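Local atomic coordinates of sorbitol dehydrogenase (PDB entry 5ITG), a protein that probably oxidises D-sorbitol to L-sorbose using a nicotinamide cofactor, as an oxidoreductase of the mannitol dehydrogenase family. Residues M412-D417 / I473-G478; T422-E427 / L437-D442; V29-G34 / F165-E170. One frame throughout, in Å; residues are numbered along the deposited sequence.

Contacts 1 and 2 share one surface of the C-terminal domain, their centres about 10 Å apart, and along the chain contact 2 is nested inside the loop that contact 1 closes. They are stitched together by Tyr423, whose OH lies 2.6 Å from Met412 O and whose N lies 2.9 Å from Gly415 O, both probable hydrogen bonds. Contact 3 belongs to the Rossmann domain on the opposite side of the chain's centre, about 49 Å from contact 1 and 43 Å from contact 2, centre to centre. It alone includes the glycine-rich turn where a cofactor would be expected in this fold; the crystal was free of substrate.

Contact 1 of 3, residues M412-D417 / I473-G478; sequences MLRGRD and IIREKG
The guanidinium of Arg475 lies against that of Arg414, one flat group over the other, on the surface of the C-terminal domain. Arg414 CZ sits 3.5 Å above the Arg475 plane and over its centre, but the two planes are tilted by 37°, so this is an inclined pairing of like charges. A bend at chi3 (-56°) in an otherwise extended chain lays the end of Arg475 there; Arg414 is bent at chi3 as well, and the two chains cross at about a right angle. The 2.8 Å between Arg414 NE and Arg475 NH2 joins two donors, is no hydrogen bond, and leaves the exact placing of these ends doubtful.

Nearby carboxylates probably offset part of the like charge. Arg475 NH2 forms a salt bridge with Glu411 OE2 from helix 400-412, and Asp441 serves both arginines, its OD1 taking a salt bridge from Arg414 NH2 and its O a weak hydrogen bond from Arg475 NH1. With an alanine here instead of Arg475, Glu411 would probably lose this positive mate and the covered face of Arg414 would be bared.

Looser packing completes the contact: Arg416 NH2 comes 4.0 Å from Arg475 CG, which lies near the plane of the Arg416 guanidinium, at its edge. Arg414 itself sits in a type I turn from Met412 to Gly415, closed by Gly415 N to Met412 O at 3.1 Å, with Gly415 at positive phi. A cluster of arginines, two of them bridged to carboxylates, thus joins the turn after helix 400-412 to helix 461-477, a loop-to-helix contact at the surface of the mannitol dehydrogenase C-terminal domain.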
loop_
_atom_site.group_PDB
_atom_site.type_symbol
_atom_site.label_atom_id
_atom_site.label_comp_id
_atom_site.label_asym_id
_atom_site.label_seq_id
_atom_site.Cartn_x
_atom_site.Cartn_y
_atom_site.Cartn_z
HETATM N N MSE A 412 9.953 -23.083 -9.627
HETATM C CA MSE A 412 9.535 -22.873 -8.239
HETATM C C MSE A 412 8.182 -23.548 -8.008
HETATM O O MSE A 412 7.919 -24.121 -6.949
HETATM C CB MSE A 412 9.433 -21.368 -7.940
HETATM C CG MSE A 412 8.974 -21.012 -6.526
HETATM SE SE MSE A 412 7.036 -21.050 -6.270
HETATM C CE MSE A 412 6.521 -19.631 -7.514
ATOM N N LEU A 413 7.328 -23.489 -9.023
ATOM C CA LEU A 413 5.994 -24.079 -8.945
ATOM C C LEU A 413 5.994 -25.582 -8.631
ATOM O O LEU A 413 5.025 -26.101 -8.070
ATOM C CB LEU A 413 5.249 -23.826 -10.262
ATOM C CG LEU A 413 4.133 -22.775 -10.340
ATOM C CD1 LEU A 413 4.408 -21.602 -9.432
ATOM C CD2 LEU A 413 3.983 -22.332 -11.791
ATOM N N ARG A 414 7.074 -26.274 -8.981
ATOM C CA ARG A 414 7.158 -27.714 -8.742
ATOM C C ARG A 414 7.155 -28.104 -7.263
ATOM O O ARG A 414 6.905 -29.263 -6.922
ATOM C CB ARG A 414 8.374 -28.293 -9.468
ATOM C CG ARG A 414 8.238 -28.190 -10.989
ATOM C CD ARG A 414 9.480 -28.645 -11.745
ATOM N NE ARG A 414 9.433 -30.058 -12.117
ATOM C CZ ARG A 414 9.924 -31.048 -11.382
ATOM N NH1 ARG A 414 10.511 -30.788 -10.222
ATOM N NH2 ARG A 414 9.823 -32.300 -11.805
ATOM N N GLY A 415 7.436 -27.144 -6.387
ATOM C CA GLY A 415 7.381 -27.413 -4.961
ATOM C C GLY A 415 8.557 -28.004 -4.206
ATOM O O GLY A 415 8.365 -28.592 -3.137
ATOM N N ARG A 416 9.767 -27.859 -4.724
ATOM C CA ARG A 416 10.920 -28.391 -4.017
ATOM C C ARG A 416 12.153 -27.515 -4.169
ATOM O O ARG A 416 12.487 -27.080 -5.273
ATOM C CB ARG A 416 11.210 -29.821 -4.478
ATOM C CG ARG A 416 11.403 -30.007 -5.967
ATOM C CD ARG A 416 11.389 -31.501 -6.310
ATOM N NE ARG A 416 11.714 -31.784 -7.709
ATOM C CZ ARG A 416 12.873 -31.479 -8.290
ATOM N NH1 ARG A 416 13.830 -30.870 -7.598
ATOM N NH2 ARG A 416 13.082 -31.796 -9.562
ATOM N N ASP A 417 12.814 -27.234 -3.049
ATOM C CA ASP A 417 14.013 -26.408 -3.084
ATOM C C ASP A 417 15.247 -27.287 -3.204
ATOM O O ASP A 417 15.174 -28.507 -3.052
ATOM C CB ASP A 417 14.114 -25.505 -1.843
ATOM C CG ASP A 417 14.233 -26.283 -0.548
ATOM O OD1 ASP A 417 15.038 -27.239 -0.487
ATOM O OD2 ASP A 417 13.530 -25.919 0.419
ATOM N N ILE A 473 18.539 -26.324 -17.311
ATOM C CA ILE A 473 19.746 -26.087 -16.530
ATOM C C ILE A 473 19.411 -26.024 -15.039
ATOM O O ILE A 473 20.105 -26.616 -14.215
ATOM C CB ILE A 473 20.423 -24.773 -16.954
ATOM C CG1 ILE A 473 20.921 -24.898 -18.396
ATOM C CG2 ILE A 473 21.565 -24.438 -15.991
ATOM C CD1 ILE A 473 21.503 -23.625 -18.967
ATOM N N ILE A 474 18.339 -25.310 -14.704
ATOM C CA ILE A 474 17.910 -25.175 -13.317
ATOM C C ILE A 474 17.612 -26.524 -12.677
ATOM O O ILE A 474 17.968 -26.766 -11.526
ATOM C CB ILE A 474 16.622 -24.324 -13.185
ATOM C CG1 ILE A 474 16.915 -22.859 -13.515
ATOM C CG2 ILE A 474 16.060 -24.455 -11.775
ATOM C CD1 ILE A 474 15.699 -21.966 -13.437
ATOM N N ARG A 475 16.943 -27.402 -13.412
ATOM C CA ARG A 475 16.600 -28.692 -12.840
ATOM C C ARG A 475 17.800 -29.617 -12.664
ATOM O O ARG A 475 17.863 -30.376 -11.701
ATOM C CB ARG A 475 15.535 -29.398 -13.678
ATOM C CG ARG A 475 14.913 -30.579 -12.942
ATOM C CD ARG A 475 13.670 -31.061 -13.621
ATOM N NE ARG A 475 12.688 -29.996 -13.780
ATOM C CZ ARG A 475 11.511 -30.171 -14.367
ATOM N NH1 ARG A 475 11.184 -31.368 -14.834
ATOM N NH2 ARG A 475 10.678 -29.155 -14.514
ATOM N N GLU A 476 18.753 -29.546 -13.582
ATOM C CA GLU A 476 19.922 -30.407 -13.501
ATOM C C GLU A 476 21.066 -29.856 -12.652
ATOM O O GLU A 476 21.610 -30.576 -11.815
ATOM C CB GLU A 476 20.433 -30.724 -14.910
ATOM C CG GLU A 476 21.701 -31.552 -14.945
ATOM C CD GLU A 476 22.022 -32.068 -16.335
ATOM O OE1 GLU A 476 21.217 -32.860 -16.873
ATOM O OE2 GLU A 476 23.074 -31.683 -16.888
ATOM N N LYS A 477 21.410 -28.584 -12.843
ATOM C CA LYS A 477 22.525 -27.974 -12.115
ATOM C C LYS A 477 22.154 -26.985 -11.001
ATOM O O LYS A 477 23.041 -26.454 -10.328
ATOM C CB LYS A 477 23.457 -27.263 -13.106
ATOM C CG LYS A 477 23.600 -27.949 -14.462
ATOM C CD LYS A 477 24.442 -29.205 -14.397
ATOM C CE LYS A 477 25.903 -28.885 -14.134
ATOM N NZ LYS A 477 26.744 -30.119 -14.129
ATOM N N GLY A 478 20.863 -26.726 -10.802
ATOM C CA GLY A 478 20.457 -25.789 -9.763
ATOM C C GLY A 478 20.211 -24.401 -10.330
ATOM O O GLY A 478 20.780 -24.034 -11.351
#

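Contact 2 of 3, residues T422-E427 / L437-D442; sequences TYESSE and LAKADD
Lys439 NZ donates a hydrogen bond of 3.1 Å to Glu424 OE2, and this charge-assisted pair is the whole of the contact between 422-427 and 437-442. The amine meets OE2 nearly along its C-O axis, beyond the end of the bond. The other oxygen takes no part, since Glu424 OE1 lies 5.1 Å from Lys439 NZ; the salt bridge is therefore single-pronged, without a second grip on the carboxylate.

The two chains reach each other by different shapes and cross at about a right angle. Lys439 runs out extended from CG to CE and bends only at its last torsion (chi4 -60°), which turns NZ to the acid. Glu424 folds at chi2, and its chi1 of -131° is away from a staggered position, a mildly strained start for the chain. Such reach is needed because the backbones stay well apart, with Glu424 CA and Lys439 CA 11.3 Å from each other. Both residues are exposed and both touch a crystal neighbour, so the lattice may influence how the pair is placed.

Other contacts hold neighbouring residues of both segments. Glu427 turns inward, where its OE1 accepts from Cys378 N and its OE2 bonds to Tyr409 OH, while Ser425 packs on Trp435 of helix 432-439, a second link between loop and helix. Beyond the helix, Asp442 OD1 takes the N-H of Glu444. The pair is a solvent-facing salt bridge that ties the end of helix 432-439 to the extended loop preceding it, both in the mannitol dehydrogenase C-terminal domain.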
loop_
_atom_site.group_PDB
_atom_site.type_symbol
_atom_site.label_atom_id
_atom_site.label_comp_id
_atom_site.label_asym_id
_atom_site.label_seq_id
_atom_site.Cartn_x
_atom_site.Cartn_y
_atom_site.Cartn_z
ATOM N N THR A 422 10.374 -29.407 0.864
ATOM C CA THR A 422 9.272 -29.323 -0.076
ATOM C C THR A 422 8.364 -28.218 0.418
ATOM O O THR A 422 8.427 -27.835 1.586
ATOM C CB THR A 422 8.490 -30.640 -0.158
ATOM O OG1 THR A 422 7.943 -30.956 1.127
ATOM C CG2 THR A 422 9.399 -31.763 -0.611
ATOM N N TYR A 423 7.528 -27.697 -0.470
ATOM C CA TYR A 423 6.626 -26.619 -0.101
ATOM C C TYR A 423 5.486 -26.556 -1.104
ATOM O O TYR A 423 5.533 -27.195 -2.152
ATOM C CB TYR A 423 7.394 -25.287 -0.089
ATOM C CG TYR A 423 8.051 -24.961 -1.418
ATOM C CD1 TYR A 423 7.311 -24.425 -2.473
ATOM C CD2 TYR A 423 9.394 -25.251 -1.638
ATOM C CE1 TYR A 423 7.896 -24.190 -3.717
ATOM C CE2 TYR A 423 9.988 -25.022 -2.876
ATOM C CZ TYR A 423 9.228 -24.493 -3.911
ATOM O OH TYR A 423 9.801 -24.289 -5.136
ATOM N N GLU A 424 4.458 -25.784 -0.781
ATOM C CA GLU A 424 3.325 -25.640 -1.677
ATOM C C GLU A 424 2.993 -24.166 -1.786
ATOM O O GLU A 424 2.510 -23.571 -0.825
ATOM C CB GLU A 424 2.114 -26.397 -1.134
ATOM C CG GLU A 424 1.454 -27.295 -2.162
ATOM C CD GLU A 424 2.407 -28.355 -2.692
ATOM O OE1 GLU A 424 2.962 -29.116 -1.870
ATOM O OE2 GLU A 424 2.605 -28.429 -3.925
ATOM N N SER A 425 3.259 -23.567 -2.943
ATOM C CA SER A 425 2.954 -22.155 -3.108
ATOM C C SER A 425 1.469 -21.984 -3.377
ATOM O O SER A 425 0.794 -22.912 -3.823
ATOM C CB SER A 425 3.763 -21.548 -4.255
ATOM O OG SER A 425 3.400 -22.108 -5.498
ATOM N N SER A 426 0.964 -20.791 -3.103
ATOM C CA SER A 426 -0.444 -20.488 -3.311
ATOM C C SER A 426 -0.697 -19.766 -4.638
ATOM O O SER A 426 -0.024 -18.790 -4.971
ATOM C CB SER A 426 -0.957 -19.633 -2.150
ATOM O OG SER A 426 -2.230 -19.082 -2.433
ATOM N N GLU A 427 -1.660 -20.274 -5.400
ATOM C CA GLU A 427 -2.049 -19.685 -6.675
ATOM C C GLU A 427 -3.568 -19.821 -6.751
ATOM O O GLU A 427 -4.093 -20.760 -7.346
ATOM C CB GLU A 427 -1.389 -20.422 -7.842
ATOM C CG GLU A 427 0.122 -20.226 -7.928
ATOM C CD GLU A 427 0.517 -18.900 -8.560
ATOM O OE1 GLU A 427 -0.361 -18.027 -8.740
ATOM O OE2 GLU A 427 1.713 -18.732 -8.877
ATOM N N LEU A 437 -0.205 -28.789 -15.327
ATOM C CA LEU A 437 0.839 -28.281 -16.209
ATOM C C LEU A 437 2.057 -27.868 -15.395
ATOM O O LEU A 437 3.185 -28.252 -15.701
ATOM C CB LEU A 437 0.325 -27.070 -16.994
ATOM C CG LEU A 437 -0.802 -27.311 -18.000
ATOM C CD1 LEU A 437 -1.264 -25.981 -18.576
ATOM C CD2 LEU A 437 -0.313 -28.232 -19.108
ATOM N N ALA A 438 1.810 -27.082 -14.355
ATOM C CA ALA A 438 2.865 -26.585 -13.482
ATOM C C ALA A 438 3.732 -27.696 -12.909
ATOM O O ALA A 438 4.928 -27.505 -12.703
ATOM C CB ALA A 438 2.256 -25.780 -12.349
ATOM N N LYS A 439 3.130 -28.854 -12.654
ATOM C CA LYS A 439 3.874 -29.971 -12.084
ATOM C C LYS A 439 4.358 -30.999 -13.098
ATOM O O LYS A 439 5.057 -31.946 -12.735
ATOM C CB LYS A 439 3.038 -30.657 -10.999
ATOM C CG LYS A 439 2.706 -29.744 -9.832
ATOM C CD LYS A 439 2.043 -30.498 -8.696
ATOM C CE LYS A 439 1.754 -29.569 -7.526
ATOM N NZ LYS A 439 3.002 -28.948 -6.983
ATOM N N ALA A 440 4.001 -30.817 -14.365
ATOM C CA ALA A 440 4.437 -31.743 -15.404
ATOM C C ALA A 440 5.953 -31.916 -15.306
ATOM O O ALA A 440 6.656 -31.020 -14.840
ATOM C CB ALA A 440 4.056 -31.209 -16.776
ATOM N N ASP A 441 6.457 -33.068 -15.737
ATOM C CA ASP A 441 7.891 -33.319 -15.672
ATOM C C ASP A 441 8.636 -32.784 -16.880
ATOM O O ASP A 441 9.866 -32.710 -16.869
ATOM C CB ASP A 441 8.175 -34.813 -15.518
ATOM C CG ASP A 441 7.807 -35.330 -14.147
ATOM O OD1 ASP A 441 8.188 -34.677 -13.149
ATOM O OD2 ASP A 441 7.144 -36.389 -14.063
ATOM N N ASP A 442 7.902 -32.416 -17.925
ATOM C CA ASP A 442 8.546 -31.876 -19.110
ATOM C C ASP A 442 8.971 -30.448 -18.808
ATOM O O ASP A 442 8.955 -30.020 -17.651
ATOM C CB ASP A 442 7.600 -31.907 -20.313
ATOM C CG ASP A 442 6.361 -31.064 -20.105
ATOM O OD1 ASP A 442 6.500 -29.843 -19.881
ATOM O OD2 ASP A 442 5.246 -31.627 -20.173
#

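Contact 3 of 3, residues V29-G34 / F165-E170; sequences VHFGVG and FGYVVE
A single ring, that of Phe31, carries the strand's side of this buried contact, meeting two successive residues of the helix, Tyr167 and Val168, with two adjacent ring atoms. The setting is a Rossmann fold: strand 26-31, paired in parallel with strands 56-61 and 125-128, is covered by helix 164-177, part of the connection from strand 125-128 to the parallel strand 184-187. With Phe31 CA and Val168 CA 10.0 Å apart, the ring reaches across from sheet to helix. Its CG stands anti to the carbonyl carbon (chi1 -81°), and the side chain leaves the strand toward the helix.

Tyr167 and Phe31 cross at about a right angle, and the Tyr167 side chain also touches Pro111 and Val114 of helix 111-119; Val168 also packs on Phe202 of helix 194-209. Directly after Phe31 the strand gives way to Gly32, at positive phi, and then to Gly34 at the N-cap of helix 35-39, consistent with the glycine-rich dinucleotide-binding turn of this fold.

The contact is purely apolar packing, with no hydrogen bond across it: Phe31 CZ rests 3.9 Å from Tyr167 CB, and Phe31 CE2 lies 4.1 Å from the CG2 methyl of Val168.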
loop_
_atom_site.group_PDB
_atom_site.type_symbol
_atom_site.label_atom_id
_atom_site.label_comp_id
_atom_site.label_asym_id
_atom_site.label_seq_id
_atom_site.Cartn_x
_atom_site.Cartn_y
_atom_site.Cartn_z
ATOM N N VAL A 29 -10.466 14.834 8.319
ATOM C CA VAL A 29 -11.199 13.783 9.013
ATOM C C VAL A 29 -10.742 12.510 8.316
ATOM O O VAL A 29 -10.787 12.424 7.087
ATOM C CB VAL A 29 -12.723 13.928 8.860
ATOM C CG1 VAL A 29 -13.411 12.620 9.262
ATOM C CG2 VAL A 29 -13.221 15.060 9.736
ATOM N N HIS A 30 -10.287 11.530 9.090
ATOM C CA HIS A 30 -9.808 10.275 8.514
ATOM C C HIS A 30 -10.631 9.063 8.921
ATOM O O HIS A 30 -10.842 8.821 10.108
ATOM C CB HIS A 30 -8.358 10.016 8.925
ATOM C CG HIS A 30 -7.782 8.773 8.328
ATOM N ND1 HIS A 30 -7.314 8.719 7.032
ATOM C CD2 HIS A 30 -7.649 7.522 8.828
ATOM C CE1 HIS A 30 -6.922 7.487 6.759
ATOM N NE2 HIS A 30 -7.116 6.741 7.831
ATOM N N PHE A 31 -11.068 8.294 7.928
ATOM C CA PHE A 31 -11.845 7.081 8.160
ATOM C C PHE A 31 -10.924 5.861 8.121
ATOM O O PHE A 31 -10.209 5.651 7.148
ATOM C CB PHE A 31 -12.926 6.932 7.085
ATOM C CG PHE A 31 -14.158 7.763 7.336
ATOM C CD1 PHE A 31 -15.131 7.330 8.231
ATOM C CD2 PHE A 31 -14.343 8.977 6.679
ATOM C CE1 PHE A 31 -16.278 8.092 8.472
ATOM C CE2 PHE A 31 -15.488 9.750 6.912
ATOM C CZ PHE A 31 -16.457 9.303 7.813
ATOM N N GLY A 32 -10.957 5.056 9.179
ATOM C CA GLY A 32 -10.120 3.872 9.238
ATOM C C GLY A 32 -8.753 4.180 9.822
ATOM O O GLY A 32 -7.771 4.312 9.089
ATOM N N VAL A 33 -8.688 4.293 11.149
ATOM C CA VAL A 33 -7.436 4.603 11.827
ATOM C C VAL A 33 -6.596 3.352 12.075
ATOM O O VAL A 33 -6.560 2.821 13.188
ATOM C CB VAL A 33 -7.701 5.324 13.168
ATOM C CG1 VAL A 33 -6.390 5.647 13.876
ATOM C CG2 VAL A 33 -8.468 6.599 12.907
ATOM N N GLY A 34 -5.925 2.892 11.024
ATOM C CA GLY A 34 -5.083 1.716 11.124
ATOM C C GLY A 34 -3.618 2.100 11.188
ATOM O O GLY A 34 -3.269 3.284 11.118
ATOM N N PHE A 165 -19.587 5.806 2.782
ATOM C CA PHE A 165 -20.276 6.408 1.643
ATOM C C PHE A 165 -21.409 7.300 2.144
ATOM O O PHE A 165 -21.557 8.446 1.711
ATOM C CB PHE A 165 -20.853 5.315 0.747
ATOM C CG PHE A 165 -19.921 4.167 0.532
ATOM C CD1 PHE A 165 -18.727 4.344 -0.160
ATOM C CD2 PHE A 165 -20.220 2.914 1.041
ATOM C CE1 PHE A 165 -17.841 3.284 -0.338
ATOM C CE2 PHE A 165 -19.346 1.849 0.868
ATOM C CZ PHE A 165 -18.150 2.037 0.174
ATOM N N GLY A 166 -22.211 6.760 3.057
ATOM C CA GLY A 166 -23.324 7.513 3.605
ATOM C C GLY A 166 -22.896 8.767 4.346
ATOM O O GLY A 166 -23.501 9.825 4.177
ATOM N N TYR A 167 -21.857 8.652 5.171
ATOM C CA TYR A 167 -21.352 9.785 5.943
ATOM C C TYR A 167 -20.813 10.894 5.049
ATOM O O TYR A 167 -21.153 12.065 5.215
ATOM C CB TYR A 167 -20.235 9.330 6.884
ATOM C CG TYR A 167 -20.705 8.782 8.214
ATOM C CD1 TYR A 167 -21.169 9.635 9.218
ATOM C CD2 TYR A 167 -20.676 7.413 8.476
ATOM C CE1 TYR A 167 -21.592 9.136 10.456
ATOM C CE2 TYR A 167 -21.098 6.902 9.711
ATOM C CZ TYR A 167 -21.554 7.771 10.692
ATOM O OH TYR A 167 -21.975 7.277 11.907
ATOM N N VAL A 168 -19.960 10.512 4.105
ATOM C CA VAL A 168 -19.340 11.468 3.196
ATOM C C VAL A 168 -20.343 12.175 2.299
ATOM O O VAL A 168 -20.338 13.401 2.205
ATOM C CB VAL A 168 -18.259 10.770 2.328
ATOM C CG1 VAL A 168 -17.807 11.685 1.200
ATOM C CG2 VAL A 168 -17.064 10.404 3.208
ATOM N N VAL A 169 -21.203 11.413 1.637
ATOM C CA VAL A 169 -22.190 12.015 0.756
ATOM C C VAL A 169 -23.210 12.865 1.524
ATOM O O VAL A 169 -23.572 13.949 1.069
ATOM C CB VAL A 169 -22.893 10.934 -0.092
ATOM C CG1 VAL A 169 -24.088 11.520 -0.828
ATOM C CG2 VAL A 169 -21.888 10.363 -1.105
ATOM N N GLU A 170 -23.663 12.396 2.686
ATOM C CA GLU A 170 -24.612 13.184 3.474
ATOM C C GLU A 170 -23.928 14.471 3.937
ATOM O O GLU A 170 -24.539 15.542 3.951
ATOM C CB GLU A 170 -25.112 12.383 4.683
ATOM C CG GLU A 170 -25.974 13.175 5.664
ATOM C CD GLU A 170 -27.300 13.666 5.076
ATOM O OE1 GLU A 170 -27.596 13.404 3.888
ATOM O OE2 GLU A 170 -28.056 14.323 5.820
#